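3-dehydroquinate dehydratase (Enterococcus faecalis, PDB 4PH6) catalyses the cis-dehydration of 3-dehydroquinate to 3-dehydroshikimate, the third step of the chorismate pathway, through an imine formed with an active-site lysine. Local coordinates at residues M177-D180 with A181-L185; N123-A126 with A127-I131; N11-I14 with G15-N18. One frame throughout, in Å; residues are numbered along the deposited sequence.

Contact 1: residues M177-D180 with A181-L185; sequences MPQD and ATDVL
D183 reaches back from the first turn of helix 181-197 to the loop that leads into it, and two hydrogen bonds run in opposite directions between them. Its OD2 accepts the backbone N of Q179 at 2.8 Å, a nearly straight bond (162°) made on the anti lone pair. In return, the backbone N of D183 donates to D180 OD1 at 3.2 Å, a capping bond that meets this oxygen nearly along its C-O axis. D180 is therefore the N-cap. Its CG stands between the backbone N and the carbonyl carbon (chi1 57°), which swings the carboxylate over the helix start. A water adds a third link, donating to D183 OD2 at 2.8 Å and also to Q179 OE1. Beside this polar cluster, P178 CB touches V184 CG2 at 3.6 Å, with L211 and S207 close to the proline. Further out, T182 OG1 bonds to N192 of the second subunit, while A181 packs on L221 of that subunit, so the cap lies beside the dimer contact. The two carboxylates come close, with D180 OD1 3.5 Å from D183 OD2 and their planes turned 56° apart. Such like charges would disfavour each other, but the backbone N-H groups and the positive end of the helix dipole probably offset much of that cost: D180 accepts from D183 N, and D183 from Q179 N, one residue ahead of the cap.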
ATOM      1  N   MET A 177     -10.786   1.127  12.468  1.00 18.48           N
ATOM      2  CA  MET A 177     -10.143   2.426  12.505  1.00 12.45           C
ATOM      3  C   MET A 177      -8.754   2.303  13.116  1.00 13.02           C
ATOM      4  O   MET A 177      -8.624   1.961  14.287  1.00 15.48           O
ATOM      5  CB  MET A 177     -10.982   3.416  13.308  1.00  8.88           C
ATOM      6  CG  MET A 177     -10.355   4.802  13.418  1.00  9.52           C
ATOM      7  SD  MET A 177     -10.306   5.635  11.814  1.00 18.17           S
ATOM      8  CE  MET A 177     -11.971   6.283  11.657  1.00  9.42           C
ATOM      9  N   PRO A 178      -7.706   2.574  12.324  1.00 16.30           N
ATOM     10  CA  PRO A 178      -6.337   2.569  12.866  1.00 16.29           C
ATOM     11  C   PRO A 178      -6.068   3.757  13.772  1.00 14.41           C
ATOM     12  O   PRO A 178      -6.595   4.836  13.535  1.00 12.89           O
ATOM     13  CB  PRO A 178      -5.468   2.662  11.619  1.00 14.55           C
ATOM     14  CG  PRO A 178      -6.311   3.436  10.658  1.00 14.79           C
ATOM     15  CD  PRO A 178      -7.714   2.885  10.883  1.00 12.33           C
ATOM     16  N   GLN A 179      -5.237   3.564  14.788  1.00 17.06           N
ATOM     17  CA  GLN A 179      -4.761   4.685  15.580  1.00 17.55           C
ATOM     18  C   GLN A 179      -3.263   4.947  15.337  1.00 20.78           C
ATOM     19  O   GLN A 179      -2.755   6.025  15.663  1.00 21.77           O
ATOM     20  CB  GLN A 179      -5.048   4.440  17.056  1.00 21.37           C
ATOM     21  CG  GLN A 179      -6.534   4.503  17.397  1.00 22.49           C
ATOM     22  CD  GLN A 179      -6.813   4.102  18.827  1.00 34.11           C
ATOM     23  OE1 GLN A 179      -6.528   2.972  19.227  1.00 40.33           O
ATOM     24  NE2 GLN A 179      -7.374   5.021  19.611  1.00 40.13           N
ATOM     25  N   ASP A 180      -2.572   3.965  14.755  1.00 12.17           N
ATOM     26  CA  ASP A 180      -1.188   4.131  14.310  1.00 17.66           C
ATOM     27  C   ASP A 180      -0.903   3.175  13.141  1.00 21.29           C
ATOM     28  O   ASP A 180      -1.822   2.493  12.672  1.00 16.22           O
ATOM     29  CB  ASP A 180      -0.197   3.893  15.457  1.00 13.62           C
ATOM     30  CG  ASP A 180      -0.348   2.516  16.101  1.00 14.57           C
ATOM     31  OD1 ASP A 180      -1.079   1.649  15.574  1.00 14.66           O
ATOM     32  OD2 ASP A 180       0.320   2.279  17.121  1.00 17.89           O
ATOM     33  N   ALA A 181       0.353   3.101  12.685  1.00 19.74           N
ATOM     34  CA  ALA A 181       0.672   2.289  11.496  1.00 16.05           C
ATOM     35  C   ALA A 181       0.570   0.786  11.766  1.00 14.38           C
ATOM     36  O   ALA A 181       0.255   0.012  10.859  1.00 11.65           O
ATOM     37  CB  ALA A 181       2.055   2.627  10.966  1.00 13.58           C
ATOM     38  N   THR A 182       0.852   0.383  13.004  1.00 12.62           N
ATOM     39  CA  THR A 182       0.697  -1.009  13.431  1.00 12.54           C
ATOM     40  C   THR A 182      -0.729  -1.539  13.208  1.00 11.62           C
ATOM     41  O   THR A 182      -0.910  -2.648  12.721  1.00 17.11           O
ATOM     42  CB  THR A 182       1.052  -1.172  14.922  1.00 13.30           C
ATOM     43  OG1 THR A 182       2.406  -0.784  15.129  1.00 18.73           O
ATOM     44  CG2 THR A 182       0.875  -2.618  15.383  1.00 13.39           C
ATOM     45  N   ASP A 183      -1.732  -0.746  13.574  1.00 11.24           N
ATOM     46  CA  ASP A 183      -3.125  -1.131  13.399  1.00 10.48           C
ATOM     47  C   ASP A 183      -3.457  -1.402  11.931  1.00 13.59           C
ATOM     48  O   ASP A 183      -4.300  -2.239  11.616  1.00  9.36           O
ATOM     49  CB  ASP A 183      -4.063  -0.039  13.928  1.00 13.95           C
ATOM     50  CG  ASP A 183      -4.050   0.081  15.435  1.00 14.34           C
ATOM     51  OD1 ASP A 183      -3.568  -0.843  16.136  1.00 20.60           O
ATOM     52  OD2 ASP A 183      -4.546   1.119  15.918  1.00 15.48           O
ATOM     53  N   VAL A 184      -2.795  -0.679  11.030  1.00 11.93           N
ATOM     54  CA  VAL A 184      -3.048  -0.877   9.610  1.00 18.91           C
ATOM     55  C   VAL A 184      -2.473  -2.226   9.187  1.00  9.67           C
ATOM     56  O   VAL A 184      -3.090  -2.962   8.427  1.00  9.25           O
ATOM     57  CB  VAL A 184      -2.444   0.246   8.750  1.00 18.22           C
ATOM     58  CG1 VAL A 184      -2.827   0.042   7.272  1.00 14.64           C
ATOM     59  CG2 VAL A 184      -2.929   1.600   9.254  1.00 13.75           C
ATOM     60  N   LEU A 185      -1.300  -2.555   9.705  1.00 10.93           N
ATOM     61  CA  LEU A 185      -0.711  -3.854   9.455  1.00 16.01           C
ATOM     62  C   LEU A 185      -1.598  -4.959  10.033  1.00 16.49           C
ATOM     63  O   LEU A 185      -1.788  -6.000   9.409  1.00 14.77           O
ATOM     64  CB  LEU A 185       0.695  -3.920  10.044  1.00 11.69           C
ATOM     65  CG  LEU A 185       1.762  -3.227   9.191  1.00 16.22           C
ATOM     66  CD1 LEU A 185       3.105  -3.157   9.941  1.00 17.03           C
ATOM     67  CD2 LEU A 185       1.925  -3.954   7.868  1.00 14.25           C
TER
HETATM   68  O   HOH W   1      -6.587   0.727  17.814  1.00 11.56           O

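Contact 2: residues N123-A126 with A127-I131; sequences NPLA and ADTLI
In T129, which meets L125 one turn back, a chi1 of -56° places OG1 anti to the carbonyl carbon and folds the hydroxyl toward the preceding turn of helix 124-136. There it donates to L125 O at 3.1 Å, from a position tilted out of the carbonyl plane. The same oxygen also takes the backbone N of T129 in a weak bond of 3.3 Å, so one carbonyl is gripped twice by one residue, and the hydroxyl spends its proton on the helix itself. D128, turned similarly about its first torsion, brings OD1 to 3.4 Å from P124 O, but both are acceptors and make no bond; OD1 instead forms a salt bridge with R167, and P124 O is taken by the backbone N of D128 at 2.6 Å. At the helix start, N123 is the N-cap: with CG anti to the backbone N (chi1 -174°), OD1 reaches forward to the backbone N of A126 at 2.8 Å, in an almost straight bond (172°). P124 follows in the first helical position, where proline is well tolerated, since the nitrogen there makes no i to i-4 helix bond. The regular pattern then takes over, with the backbone N of A127 bonded to N123 O at 2.7 Å and that of L130 to A126 O at 3.2 Å. The small side chains of A126 and A127 let F101 of helix 97-110 come close, L130 packs on Y104 of the same helix, and A127, L130 and I131 lie over I118 of strand 115-119, within the beta-alpha-beta unit that continues to strand 140-147.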
ATOM      1  N   ASN A 123     -29.340  -8.254  15.969  1.00 22.24           N
ATOM      2  CA  ASN A 123     -30.062  -9.423  16.473  1.00 17.05           C
ATOM      3  C   ASN A 123     -30.094 -10.515  15.453  1.00 16.05           C
ATOM      4  O   ASN A 123     -30.712 -10.476  14.464  1.00 17.99           O
ATOM      5  CB  ASN A 123     -31.525  -9.055  16.728  1.00 17.90           C
ATOM      6  CG  ASN A 123     -32.339 -10.182  17.391  1.00 19.13           C
ATOM      7  OD1 ASN A 123     -32.618 -11.222  16.867  1.00 18.78           O
ATOM      8  ND2 ASN A 123     -32.701  -9.911  18.578  1.00 27.96           N
ATOM      9  N   PRO A 124     -29.349 -11.540  15.769  1.00 20.66           N
ATOM     10  CA  PRO A 124     -29.100 -12.664  14.880  1.00 15.50           C
ATOM     11  C   PRO A 124     -30.330 -13.478  14.537  1.00 15.61           C
ATOM     12  O   PRO A 124     -30.420 -13.929  13.436  1.00 26.60           O
ATOM     13  CB  PRO A 124     -28.095 -13.499  15.645  1.00 18.66           C
ATOM     14  CG  PRO A 124     -27.587 -12.605  16.693  1.00 27.57           C
ATOM     15  CD  PRO A 124     -28.678 -11.689  17.052  1.00 21.32           C
ATOM     16  N   LEU A 125     -31.222 -13.709  15.480  1.00 23.77           N
ATOM     17  CA  LEU A 125     -32.415 -14.461  15.206  1.00 22.34           C
ATOM     18  C   LEU A 125     -33.244 -13.699  14.214  1.00 18.68           C
ATOM     19  O   LEU A 125     -33.680 -14.246  13.269  1.00 18.68           O
ATOM     20  CB  LEU A 125     -33.178 -14.706  16.493  1.00 19.42           C
ATOM     21  CG  LEU A 125     -34.595 -15.286  16.468  1.00 42.29           C
ATOM     22  CD1 LEU A 125     -35.598 -14.531  15.632  1.00 37.98           C
ATOM     23  CD2 LEU A 125     -34.558 -16.720  16.018  1.00 39.02           C
ATOM     24  N   ALA A 126     -33.399 -12.414  14.413  1.00 16.79           N
ATOM     25  CA  ALA A 126     -34.075 -11.574  13.440  1.00 16.71           C
ATOM     26  C   ALA A 126     -33.294 -11.512  12.143  1.00 14.49           C
ATOM     27  O   ALA A 126     -33.855 -11.554  11.135  1.00 13.90           O
ATOM     28  CB  ALA A 126     -34.311 -10.176  13.954  1.00 17.89           C
ATOM     29  N   ALA A 127     -31.993 -11.400  12.241  1.00 13.90           N
ATOM     30  CA  ALA A 127     -31.163 -11.241  11.055  1.00 12.49           C
ATOM     31  C   ALA A 127     -31.150 -12.524  10.235  1.00 14.20           C
ATOM     32  O   ALA A 127     -31.219 -12.472   9.012  1.00 11.12           O
ATOM     33  CB  ALA A 127     -29.731 -10.815  11.435  1.00 12.19           C
ATOM     34  N   ASP A 128     -31.069 -13.674  10.903  1.00 12.91           N
ATOM     35  CA  ASP A 128     -31.056 -14.937  10.176  1.00 12.48           C
ATOM     36  C   ASP A 128     -32.350 -15.125   9.380  1.00 12.54           C
ATOM     37  O   ASP A 128     -32.321 -15.528   8.212  1.00 11.80           O
ATOM     38  CB  ASP A 128     -30.840 -16.111  11.135  1.00 13.47           C
ATOM     39  CG  ASP A 128     -29.394 -16.231  11.581  1.00 19.60           C
ATOM     40  OD1 ASP A 128     -28.544 -15.494  11.030  1.00 17.86           O
ATOM     41  OD2 ASP A 128     -29.102 -17.068  12.460  1.00 17.78           O
ATOM     42  N   THR A 129     -33.477 -14.818  10.008  1.00 13.55           N
ATOM     43  CA  THR A 129     -34.763 -14.950   9.339  1.00 16.52           C
ATOM     44  C   THR A 129     -34.801 -14.048   8.114  1.00 14.66           C
ATOM     45  O   THR A 129     -35.305 -14.444   7.068  1.00 20.61           O
ATOM     46  CB  THR A 129     -35.936 -14.606  10.282  1.00 15.22           C
ATOM     47  OG1 THR A 129     -35.858 -15.430  11.447  1.00 16.40           O
ATOM     48  CG2 THR A 129     -37.276 -14.821   9.589  1.00 15.69           C
ATOM     49  N   LEU A 130     -34.258 -12.842   8.258  1.00 12.19           N
ATOM     50  CA  LEU A 130     -34.155 -11.882   7.165  1.00 14.12           C
ATOM     51  C   LEU A 130     -33.248 -12.389   6.032  1.00 14.65           C
ATOM     52  O   LEU A 130     -33.580 -12.269   4.846  1.00 13.76           O
ATOM     53  CB  LEU A 130     -33.634 -10.548   7.689  1.00 11.07           C
ATOM     54  CG  LEU A 130     -33.326  -9.510   6.609  1.00 20.55           C
ATOM     55  CD1 LEU A 130     -34.613  -9.108   5.868  1.00 10.29           C
ATOM     56  CD2 LEU A 130     -32.621  -8.292   7.210  1.00 18.07           C
ATOM     57  N   ILE A 131     -32.110 -12.958   6.406  1.00 11.64           N
ATOM     58  CA  ILE A 131     -31.170 -13.505   5.435  1.00 16.31           C
ATOM     59  C   ILE A 131     -31.832 -14.502   4.474  1.00 14.85           C
ATOM     60  O   ILE A 131     -31.668 -14.387   3.255  1.00 11.86           O
ATOM     61  CB  ILE A 131     -29.987 -14.203   6.137  1.00  9.04           C
ATOM     62  CG1 ILE A 131     -29.136 -13.180   6.890  1.00  8.98           C
ATOM     63  CG2 ILE A 131     -29.141 -14.945   5.115  1.00  8.31           C
ATOM     64  CD1 ILE A 131     -28.097 -13.797   7.812  1.00  9.35           C
TER

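Contact 3: residues N11-I14 with G15-N18; sequences NVRI and GEGN
R13 to E16 make a type II beta turn, in which G15 takes the third position with a positive phi of 109° that the glycine accommodates readily. The turn brings R13 and E16 to the same side of the chain, and their side chains run alongside each other. R13 is bent at its third torsion (chi3 79°), which presents NE rather than the far end of the guanidinium to the glutamate. NE donates to E16 OE1 at 3.2 Å, a salt bridge that lies close to the guanidinium plane. The two flat groups are not coplanar, however: NE approaches OE1 from above the carboxylate plane, 48° out of it. NH2 stays 4.1 Å from E16 OE2, so the pair is joined by one bond rather than the two of a side-on arginine-carboxylate pair. On the other side of the backbone, I14 is buried against V9 and A225. K20 NZ bonds to the backbone O of R13. Strand 12-14 pairs antiparallel with strand 7-9, and the turn leads from this short hairpin toward strand 20-25, an arrangement consistent with the N-terminal hairpin that closes the bottom of the barrel in type I dehydroquinases.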
ATOM      1  N   ASN A  11     -23.099  -9.826 -14.035  1.00 12.95           N
ATOM      2  CA  ASN A  11     -21.831 -10.051 -14.716  1.00 12.69           C
ATOM      3  C   ASN A  11     -20.615  -9.524 -13.953  1.00 13.89           C
ATOM      4  O   ASN A  11     -19.487  -9.715 -14.393  1.00 17.38           O
ATOM      5  CB  ASN A  11     -21.883  -9.458 -16.132  1.00 13.14           C
ATOM      6  CG  ASN A  11     -22.714 -10.308 -17.084  1.00 25.63           C
ATOM      7  OD1 ASN A  11     -23.313 -11.317 -16.682  1.00 20.22           O
ATOM      8  ND2 ASN A  11     -22.775  -9.894 -18.349  1.00 24.57           N
ATOM      9  N   VAL A  12     -20.828  -8.882 -12.807  1.00 16.62           N
ATOM     10  CA  VAL A  12     -19.702  -8.429 -11.989  1.00 11.23           C
ATOM     11  C   VAL A  12     -19.200  -9.571 -11.093  1.00 11.19           C
ATOM     12  O   VAL A  12     -19.921 -10.046 -10.212  1.00 10.98           O
ATOM     13  CB  VAL A  12     -20.068  -7.199 -11.110  1.00 10.71           C
ATOM     14  CG1 VAL A  12     -18.909  -6.848 -10.149  1.00 10.46           C
ATOM     15  CG2 VAL A  12     -20.410  -5.996 -11.982  1.00 10.85           C
ATOM     16  N   ARG A  13     -17.953  -9.993 -11.316  1.00 11.48           N
ATOM     17  CA  ARG A  13     -17.393 -11.157 -10.631  1.00 11.58           C
ATOM     18  C   ARG A  13     -16.648 -10.755  -9.372  1.00 11.08           C
ATOM     19  O   ARG A  13     -15.453 -10.510  -9.406  1.00 14.89           O
ATOM     20  CB  ARG A  13     -16.465 -11.939 -11.566  1.00 14.36           C
ATOM     21  CG  ARG A  13     -17.090 -12.229 -12.932  1.00 18.88           C
ATOM     22  CD  ARG A  13     -16.160 -12.990 -13.881  1.00 20.36           C
ATOM     23  NE  ARG A  13     -16.114 -14.424 -13.592  1.00 31.11           N
ATOM     24  CZ  ARG A  13     -17.005 -15.307 -14.046  1.00 35.33           C
ATOM     25  NH1 ARG A  13     -18.018 -14.902 -14.807  1.00 25.00           N
ATOM     26  NH2 ARG A  13     -16.886 -16.595 -13.737  1.00 34.97           N
ATOM     27  N   ILE A  14     -17.366 -10.698  -8.256  1.00 15.09           N
ATOM     28  CA  ILE A  14     -16.791 -10.281  -6.987  1.00 11.79           C
ATOM     29  C   ILE A  14     -16.040 -11.430  -6.312  1.00 12.74           C
ATOM     30  O   ILE A  14     -16.637 -12.453  -5.963  1.00 10.60           O
ATOM     31  CB  ILE A  14     -17.869  -9.768  -6.040  1.00  9.95           C
ATOM     32  CG1 ILE A  14     -18.760  -8.763  -6.771  1.00  9.90           C
ATOM     33  CG2 ILE A  14     -17.226  -9.176  -4.782  1.00  9.67           C
ATOM     34  CD1 ILE A  14     -19.936  -8.286  -5.969  1.00 18.96           C
ATOM     35  N   GLY A  15     -14.733 -11.250  -6.130  1.00 10.40           N
ATOM     36  CA  GLY A  15     -13.881 -12.297  -5.583  1.00 10.60           C
ATOM     37  C   GLY A  15     -12.952 -12.871  -6.640  1.00 15.08           C
ATOM     38  O   GLY A  15     -12.361 -13.932  -6.448  1.00 11.53           O
ATOM     39  N   GLU A  16     -12.838 -12.163  -7.767  1.00 15.75           N
ATOM     40  CA  GLU A  16     -11.969 -12.559  -8.879  1.00 17.37           C
ATOM     41  C   GLU A  16     -11.300 -11.358  -9.533  1.00 16.48           C
ATOM     42  O   GLU A  16     -11.888 -10.289  -9.638  1.00 15.71           O
ATOM     43  CB  GLU A  16     -12.752 -13.318  -9.946  1.00 19.26           C
ATOM     44  CG  GLU A  16     -12.771 -14.824  -9.793  1.00 21.22           C
ATOM     45  CD  GLU A  16     -13.398 -15.505 -11.004  1.00 26.67           C
ATOM     46  OE1 GLU A  16     -13.310 -14.954 -12.124  1.00 19.95           O
ATOM     47  OE2 GLU A  16     -14.004 -16.583 -10.825  1.00 39.51           O
ATOM     48  N   GLY A  17     -10.074 -11.556 -10.004  1.00 18.53           N
ATOM     49  CA  GLY A  17      -9.346 -10.508 -10.671  1.00 11.54           C
ATOM     50  C   GLY A  17      -9.161  -9.343  -9.730  1.00 14.36           C
ATOM     51  O   GLY A  17      -8.961  -9.534  -8.530  1.00 11.07           O
ATOM     52  N   ASN A  18      -9.246  -8.133 -10.276  1.00 10.69           N
ATOM     53  CA  ASN A  18      -9.107  -6.920  -9.489  1.00 12.43           C
ATOM     54  C   ASN A  18     -10.334  -6.633  -8.628  1.00 16.14           C
ATOM     55  O   ASN A  18     -11.453  -6.970  -9.019  1.00 17.67           O
ATOM     56  CB  ASN A  18      -8.846  -5.736 -10.414  1.00 12.50           C
ATOM     57  CG  ASN A  18      -7.457  -5.758 -10.996  1.00 18.59           C
ATOM     58  OD1 ASN A  18      -6.718  -6.726 -10.815  1.00 27.27           O
ATOM     59  ND2 ASN A  18      -7.093  -4.700 -11.713  1.00 21.78           N
TER

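In the fold
Along the chain the order is contact 3, contact 2, contact 1, each finished before the next begins, and none touches another: their centres lie 27 to 32 Å apart. Contacts 1 and 2 lie on the (beta/alpha)8 barrel, and contact 3 in the short N-terminal hairpin before its first strand. Contacts 1 and 2 both mark starts of outer helices, 181-197 and 124-136, reached from strands 171-176 and 115-119, so both lie toward the C-terminal ends of the barrel strands, the end that carries the active site in such barrels. Contact 3 precedes strand 20-25 and therefore lies toward the other end. Of the three, contact 1 alone touches the second subunit, where a helix start and the dimer interface coincide.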